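P-47 protein (Clostridium botulinum E1 str. 'BoNT E Beluga', PDB 5WIX) is of unknown function but has a tubular-lipid-binding (TULIP) fold like that of bactericidal/permeability-increasing protein, which suggests, without proving, a role in lipid binding. Local coordinates at residues Val96-Lys108 / Val137-Glu149. Residues are numbered along the deposited sequence; the frame is centred on the assembly and turned at random.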
ATOM      1  N   VAL A  96      24.110 -26.356  33.315  1.00129.39           N
ATOM      2  CA  VAL A  96      24.408 -26.162  31.894  1.00114.42           C
ATOM      3  C   VAL A  96      24.491 -24.682  31.542  1.00118.62           C
ATOM      4  O   VAL A  96      23.510 -23.960  31.692  1.00124.46           O
ATOM      5  CB  VAL A  96      23.336 -26.790  30.981  1.00 99.95           C
ATOM      6  CG1 VAL A  96      23.697 -26.536  29.521  1.00 99.51           C
ATOM      7  CG2 VAL A  96      23.157 -28.287  31.259  1.00109.86           C
ATOM      8  N   ASP A  97      25.640 -24.214  31.067  1.00126.61           N
ATOM      9  CA  ASP A  97      25.747 -22.796  30.728  1.00148.08           C
ATOM     10  C   ASP A  97      25.346 -22.582  29.289  1.00145.11           C
ATOM     11  O   ASP A  97      25.847 -23.253  28.388  1.00148.98           O
ATOM     12  CB  ASP A  97      27.153 -22.254  30.975  1.00173.74           C
ATOM     13  CG  ASP A  97      27.505 -22.212  32.450  1.00203.06           C
ATOM     14  OD1 ASP A  97      26.614 -22.486  33.285  1.00221.44           O
ATOM     15  OD2 ASP A  97      28.669 -21.905  32.780  1.00203.89           O
ATOM     16  N   LEU A  98      24.439 -21.630  29.090  1.00140.26           N
ATOM     17  CA  LEU A  98      23.816 -21.388  27.796  1.00117.68           C
ATOM     18  C   LEU A  98      24.646 -20.484  26.880  1.00115.70           C
ATOM     19  O   LEU A  98      24.152 -20.035  25.846  1.00113.05           O
ATOM     20  CB  LEU A  98      22.422 -20.784  27.995  1.00103.08           C
ATOM     21  CG  LEU A  98      21.482 -21.642  28.844  1.00 98.64           C
ATOM     22  CD1 LEU A  98      20.032 -21.132  28.818  1.00 95.31           C
ATOM     23  CD2 LEU A  98      21.555 -23.088  28.389  1.00 96.11           C
ATOM     24  N   SER A  99      25.900 -20.232  27.256  1.00116.12           N
ATOM     25  CA  SER A  99      26.824 -19.473  26.410  1.00121.40           C
ATOM     26  C   SER A  99      26.971 -20.135  25.033  1.00125.82           C
ATOM     27  O   SER A  99      27.543 -21.218  24.911  1.00106.16           O
ATOM     28  CB  SER A  99      28.203 -19.343  27.076  1.00127.60           C
ATOM     29  OG  SER A  99      28.120 -18.838  28.401  1.00135.17           O
ATOM     30  N   GLY A 100      26.434 -19.490  23.998  1.00119.68           N
ATOM     31  CA  GLY A 100      26.617 -19.962  22.637  1.00109.64           C
ATOM     32  C   GLY A 100      25.520 -20.839  22.056  1.00106.01           C
ATOM     33  O   GLY A 100      25.541 -21.117  20.854  1.00107.25           O
ATOM     34  N   VAL A 101      24.572 -21.284  22.883  1.00 99.78           N
ATOM     35  CA  VAL A 101      23.441 -22.062  22.366  1.00106.70           C
ATOM     36  C   VAL A 101      22.530 -21.174  21.520  1.00110.29           C
ATOM     37  O   VAL A 101      22.310 -19.996  21.829  1.00103.07           O
ATOM     38  CB  VAL A 101      22.604 -22.705  23.481  1.00109.53           C
ATOM     39  CG1 VAL A 101      21.939 -23.977  22.964  1.00106.91           C
ATOM     40  CG2 VAL A 101      23.478 -23.033  24.666  1.00120.16           C
ATOM     41  N   ILE A 102      22.010 -21.736  20.435  1.00105.91           N
ATOM     42  CA  ILE A 102      21.231 -20.933  19.505  1.00102.77           C
ATOM     43  C   ILE A 102      19.874 -21.579  19.213  1.00 98.52           C
ATOM     44  O   ILE A 102      19.728 -22.343  18.248  1.00 87.77           O
ATOM     45  CB  ILE A 102      22.004 -20.697  18.201  1.00 96.56           C
ATOM     46  CG1 ILE A 102      23.403 -20.168  18.518  1.00 97.19           C
ATOM     47  CG2 ILE A 102      21.255 -19.716  17.322  1.00 88.43           C
ATOM     48  CD1 ILE A 102      24.275 -19.983  17.310  1.00109.36           C
ATOM     49  N   PRO A 103      18.883 -21.281  20.075  1.00 92.27           N
ATOM     50  CA  PRO A 103      17.522 -21.797  19.922  1.00 83.82           C
ATOM     51  C   PRO A 103      16.763 -21.091  18.817  1.00 99.81           C
ATOM     52  O   PRO A 103      17.060 -19.940  18.468  1.00 89.37           O
ATOM     53  CB  PRO A 103      16.878 -21.523  21.287  1.00 84.04           C
ATOM     54  CG  PRO A 103      17.688 -20.452  21.910  1.00 85.78           C
ATOM     55  CD  PRO A 103      19.072 -20.558  21.348  1.00 87.26           C
ATOM     56  N   ILE A 104      15.778 -21.783  18.265  1.00 95.58           N
ATOM     57  CA  ILE A 104      14.945 -21.180  17.244  1.00 92.83           C
ATOM     58  C   ILE A 104      13.482 -21.250  17.642  1.00 94.08           C
ATOM     59  O   ILE A 104      12.909 -22.334  17.839  1.00 95.08           O
ATOM     60  CB  ILE A 104      15.160 -21.855  15.890  1.00 94.38           C
ATOM     61  CG1 ILE A 104      16.606 -21.636  15.428  1.00 88.43           C
ATOM     62  CG2 ILE A 104      14.157 -21.333  14.878  1.00 95.64           C
ATOM     63  CD1 ILE A 104      16.846 -21.954  13.970  1.00 81.64           C
ATOM     64  N   LEU A 105      12.898 -20.067  17.766  1.00 88.77           N
ATOM     65  CA  LEU A 105      11.532 -19.899  18.237  1.00 87.66           C
ATOM     66  C   LEU A 105      10.617 -19.409  17.135  1.00 91.94           C
ATOM     67  O   LEU A 105      11.070 -18.857  16.136  1.00102.14           O
ATOM     68  CB  LEU A 105      11.498 -18.903  19.395  1.00 85.81           C
ATOM     69  CG  LEU A 105      12.598 -19.136  20.422  1.00 80.69           C
ATOM     70  CD1 LEU A 105      12.704 -17.985  21.414  1.00 84.48           C
ATOM     71  CD2 LEU A 105      12.270 -20.428  21.127  1.00 95.53           C
ATOM     72  N   GLU A 106       9.325 -19.626  17.327  1.00 91.91           N
ATOM     73  CA  GLU A 106       8.294 -18.926  16.573  1.00 85.84           C
ATOM     74  C   GLU A 106       7.498 -18.126  17.581  1.00 97.66           C
ATOM     75  O   GLU A 106       7.106 -18.668  18.619  1.00101.49           O
ATOM     76  CB  GLU A 106       7.380 -19.888  15.813  1.00 72.60           C
ATOM     77  CG  GLU A 106       7.907 -20.330  14.465  1.00 74.27           C
ATOM     78  CD  GLU A 106       6.881 -21.160  13.717  1.00 95.91           C
ATOM     79  OE1 GLU A 106       6.906 -21.162  12.465  1.00107.77           O
ATOM     80  OE2 GLU A 106       6.038 -21.802  14.385  1.00 97.53           O
ATOM     81  N   ILE A 107       7.278 -16.842  17.301  1.00 95.35           N
ATOM     82  CA  ILE A 107       6.540 -15.978  18.224  1.00102.99           C
ATOM     83  C   ILE A 107       5.425 -15.163  17.552  1.00112.77           C
ATOM     84  O   ILE A 107       5.461 -14.910  16.345  1.00107.54           O
ATOM     85  CB  ILE A 107       7.479 -14.989  18.937  1.00 96.07           C
ATOM     86  CG1 ILE A 107       8.825 -15.630  19.235  1.00 77.15           C
ATOM     87  CG2 ILE A 107       6.861 -14.520  20.231  1.00102.94           C
ATOM     88  CD1 ILE A 107       9.650 -14.833  20.213  1.00 84.95           C
ATOM     89  N   LYS A 108       4.442 -14.756  18.360  1.00117.77           N
ATOM     90  CA  LYS A 108       3.304 -13.978  17.894  1.00106.98           C
ATOM     91  C   LYS A 108       3.510 -12.464  18.034  1.00104.82           C
ATOM     92  O   LYS A 108       4.008 -11.957  19.052  1.00110.02           O
ATOM     93  CB  LYS A 108       2.030 -14.389  18.645  1.00106.75           C
ATOM     94  CG  LYS A 108       0.819 -13.516  18.313  1.00105.35           C
ATOM     95  CD  LYS A 108      -0.413 -13.878  19.127  1.00106.96           C
ATOM     96  CE  LYS A 108      -1.144 -15.051  18.509  1.00117.80           C
ATOM     97  NZ  LYS A 108      -2.552 -15.116  18.975  1.00125.61           N
ATOM     98  N   VAL A 137       1.387 -18.934  22.945  1.00117.17           N
ATOM     99  CA  VAL A 137       1.783 -18.228  21.722  1.00119.10           C
ATOM    100  C   VAL A 137       3.315 -18.115  21.566  1.00107.57           C
ATOM    101  O   VAL A 137       3.826 -17.140  20.991  1.00 98.21           O
ATOM    102  CB  VAL A 137       1.140 -16.793  21.638  1.00 98.17           C
ATOM    103  CG1 VAL A 137      -0.402 -16.859  21.561  1.00 83.91           C
ATOM    104  CG2 VAL A 137       1.577 -15.928  22.803  1.00103.39           C
ATOM    105  N   ILE A 138       4.040 -19.103  22.097  1.00102.30           N
ATOM    106  CA  ILE A 138       5.463 -19.322  21.768  1.00100.07           C
ATOM    107  C   ILE A 138       5.702 -20.796  21.467  1.00103.50           C
ATOM    108  O   ILE A 138       5.350 -21.666  22.266  1.00 94.27           O
ATOM    109  CB  ILE A 138       6.452 -18.947  22.893  1.00 87.67           C
ATOM    110  CG1 ILE A 138       6.258 -17.532  23.399  1.00 94.19           C
ATOM    111  CG2 ILE A 138       7.881 -19.087  22.392  1.00 97.64           C
ATOM    112  CD1 ILE A 138       7.496 -16.993  24.117  1.00 94.87           C
ATOM    113  N   VAL A 139       6.304 -21.085  20.321  1.00100.87           N
ATOM    114  CA  VAL A 139       6.619 -22.466  19.990  1.00 92.27           C
ATOM    115  C   VAL A 139       8.157 -22.583  19.913  1.00 90.79           C
ATOM    116  O   VAL A 139       8.846 -21.618  19.586  1.00106.68           O
ATOM    117  CB  VAL A 139       5.876 -22.913  18.665  1.00 93.64           C
ATOM    118  CG1 VAL A 139       6.578 -24.068  17.976  1.00116.00           C
ATOM    119  CG2 VAL A 139       4.422 -23.299  18.951  1.00 78.41           C
ATOM    120  N   SER A 140       8.699 -23.738  20.282  1.00 89.65           N
ATOM    121  CA  SER A 140      10.124 -23.980  20.151  1.00 83.74           C
ATOM    122  C   SER A 140      10.352 -24.891  18.946  1.00 90.22           C
ATOM    123  O   SER A 140       9.754 -25.980  18.849  1.00 97.64           O
ATOM    124  CB  SER A 140      10.679 -24.606  21.436  1.00 80.46           C
ATOM    125  OG  SER A 140      12.062 -24.361  21.570  1.00 82.35           O
ATOM    126  N   ASP A 141      11.186 -24.444  18.009  1.00 85.56           N
ATOM    127  CA  ASP A 141      11.370 -25.213  16.783  1.00 84.91           C
ATOM    128  C   ASP A 141      12.598 -26.052  16.896  1.00 89.71           C
ATOM    129  O   ASP A 141      12.538 -27.262  16.722  1.00 95.35           O
ATOM    130  CB  ASP A 141      11.469 -24.315  15.560  1.00 75.18           C
ATOM    131  CG  ASP A 141      10.211 -23.521  15.335  1.00114.53           C
ATOM    132  OD1 ASP A 141       9.178 -23.857  15.944  1.00121.23           O
ATOM    133  OD2 ASP A 141      10.248 -22.552  14.553  1.00146.99           O
ATOM    134  N   LEU A 142      13.713 -25.390  17.176  1.00 88.21           N
ATOM    135  CA  LEU A 142      14.963 -26.068  17.494  1.00 89.78           C
ATOM    136  C   LEU A 142      15.403 -25.611  18.846  1.00 99.69           C
ATOM    137  O   LEU A 142      15.116 -24.480  19.233  1.00115.51           O
ATOM    138  CB  LEU A 142      16.036 -25.751  16.484  1.00 95.53           C
ATOM    139  CG  LEU A 142      16.198 -26.834  15.447  1.00113.57           C
ATOM    140  CD1 LEU A 142      17.008 -26.253  14.329  1.00134.63           C
ATOM    141  CD2 LEU A 142      16.886 -28.019  16.085  1.00118.51           C
ATOM    142  N   SER A 143      16.122 -26.457  19.562  1.00 85.75           N
ATOM    143  CA  SER A 143      16.385 -26.162  20.956  1.00 83.24           C
ATOM    144  C   SER A 143      17.697 -25.434  21.140  1.00 84.84           C
ATOM    145  O   SER A 143      17.825 -24.614  22.046  1.00 85.54           O
ATOM    146  CB  SER A 143      16.356 -27.449  21.754  1.00 83.90           C
ATOM    147  OG  SER A 143      16.662 -27.124  23.098  1.00124.61           O
ATOM    148  N   GLY A 144      18.661 -25.714  20.268  1.00100.47           N
ATOM    149  CA  GLY A 144      19.979 -25.119  20.380  1.00109.40           C
ATOM    150  C   GLY A 144      20.965 -25.752  19.433  1.00124.99           C
ATOM    151  O   GLY A 144      20.786 -26.881  18.989  1.00122.67           O
ATOM    152  N   LYS A 145      21.999 -25.001  19.081  1.00133.96           N
ATOM    153  CA  LYS A 145      22.971 -25.474  18.105  1.00125.06           C
ATOM    154  C   LYS A 145      24.382 -25.048  18.487  1.00114.01           C
ATOM    155  O   LYS A 145      24.652 -23.874  18.716  1.00110.63           O
ATOM    156  CB  LYS A 145      22.619 -24.954  16.713  1.00103.14           C
ATOM    157  CG  LYS A 145      21.342 -25.562  16.166  1.00115.68           C
ATOM    158  CD  LYS A 145      21.111 -25.221  14.725  1.00119.69           C
ATOM    159  CE  LYS A 145      20.814 -23.745  14.579  1.00 86.59           C
ATOM    160  NZ  LYS A 145      20.463 -23.405  13.170  1.00 98.31           N
ATOM    161  N   LEU A 146      25.270 -26.019  18.607  1.00 98.42           N
ATOM    162  CA  LEU A 146      24.894 -27.426  18.574  1.00126.80           C
ATOM    163  C   LEU A 146      25.597 -28.034  19.793  1.00132.73           C
ATOM    164  O   LEU A 146      25.883 -29.243  19.881  1.00106.61           O
ATOM    165  CB  LEU A 146      25.317 -28.090  17.252  1.00151.30           C
ATOM    166  CG  LEU A 146      24.800 -29.494  16.890  1.00158.21           C
ATOM    167  CD1 LEU A 146      23.376 -29.447  16.313  1.00145.16           C
ATOM    168  CD2 LEU A 146      25.770 -30.217  15.941  1.00160.52           C
ATOM    169  N   TYR A 147      25.870 -27.140  20.737  1.00142.66           N
ATOM    170  CA  TYR A 147      26.700 -27.437  21.887  1.00126.40           C
ATOM    171  C   TYR A 147      25.886 -28.074  22.999  1.00125.06           C
ATOM    172  O   TYR A 147      26.288 -28.046  24.165  1.00141.16           O
ATOM    173  CB  TYR A 147      27.385 -26.161  22.392  1.00120.64           C
ATOM    174  N   GLU A 148      24.750 -28.665  22.642  1.00114.48           N
ATOM    175  CA  GLU A 148      23.860 -29.218  23.657  1.00126.38           C
ATOM    176  C   GLU A 148      23.911 -30.735  23.827  1.00137.56           C
ATOM    177  O   GLU A 148      24.618 -31.445  23.104  1.00152.82           O
ATOM    178  CB  GLU A 148      22.421 -28.806  23.370  1.00120.26           C
ATOM    179  CG  GLU A 148      22.067 -27.422  23.891  1.00134.20           C
ATOM    180  CD  GLU A 148      21.898 -27.376  25.405  1.00136.22           C
ATOM    181  OE1 GLU A 148      21.050 -26.590  25.880  1.00126.71           O
ATOM    182  OE2 GLU A 148      22.605 -28.114  26.126  1.00156.60           O
ATOM    183  N   GLU A 149      23.125 -31.209  24.781  1.00115.34           N
ATOM    184  CA  GLU A 149      22.897 -32.622  24.979  1.00109.69           C
ATOM    185  C   GLU A 149      21.473 -32.848  24.515  1.00 96.29           C
ATOM    186  O   GLU A 149      20.663 -31.920  24.513  1.00121.36           O
ATOM    187  CB  GLU A 149      23.045 -32.994  26.452  1.00134.95           C
ATOM    188  CG  GLU A 149      24.451 -32.810  27.002  1.00149.00           C
ATOM    189  CD  GLU A 149      25.485 -33.614  26.238  1.00141.89           C
ATOM    190  OE1 GLU A 149      25.188 -34.771  25.872  1.00138.27           O
ATOM    191  OE2 GLU A 149      26.594 -33.091  26.005  1.00142.76           O
TER
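Ile104 O is gripped by two successive backbone amides of the facing chain: Asp141 N at 2.7 Å, nearly in line with the C=O bond, and Leu142 N at 3.2 Å, in the carbonyl plane on a lone pair. Ile104 N answers with a nearly straight bond of 2.9 Å to Leu142 O. Because Asp141 and Leu142 both face Ile104, the register slips by one residue before the regular antiparallel ladder resumes, with Glu106 and Val139 exchanging two backbone bonds. The Asp141 side chain crosses that of Glu106 at about a right angle, with Asp141 OD2 beside Glu106 CG; the two carboxylate planes are 72° apart. Arg79 of strand 78-85, in a salt bridge with Asp141 and a long, weak ion pair with Glu106, probably offsets the two nearby negative charges. Ile104 shares this side of the sheet, its CB against Leu142 CB and its CD1 4.0 Å from Lys145 NZ. Leu105, Ile107, Ile138 and Ser140 point to the other side, where Leu105 also touches Ile159 of helix 153-159. At the far end the aliphatic part of Lys108, its CG anti to the backbone N (chi1 174°) and its chain bent at chi3, runs obliquely past Val137, with Lys108 CE 3.6 Å from Val137 CG1. Beyond the bulge, Val101 CG1 packs against Gly144 CA and lies 3.6 Å from Glu148 CG. The arrangement is a classic beta bulge, here in the antiparallel sheet of a TULIP-like domain, where strand 138-140 pairs with the start of strand 104-113.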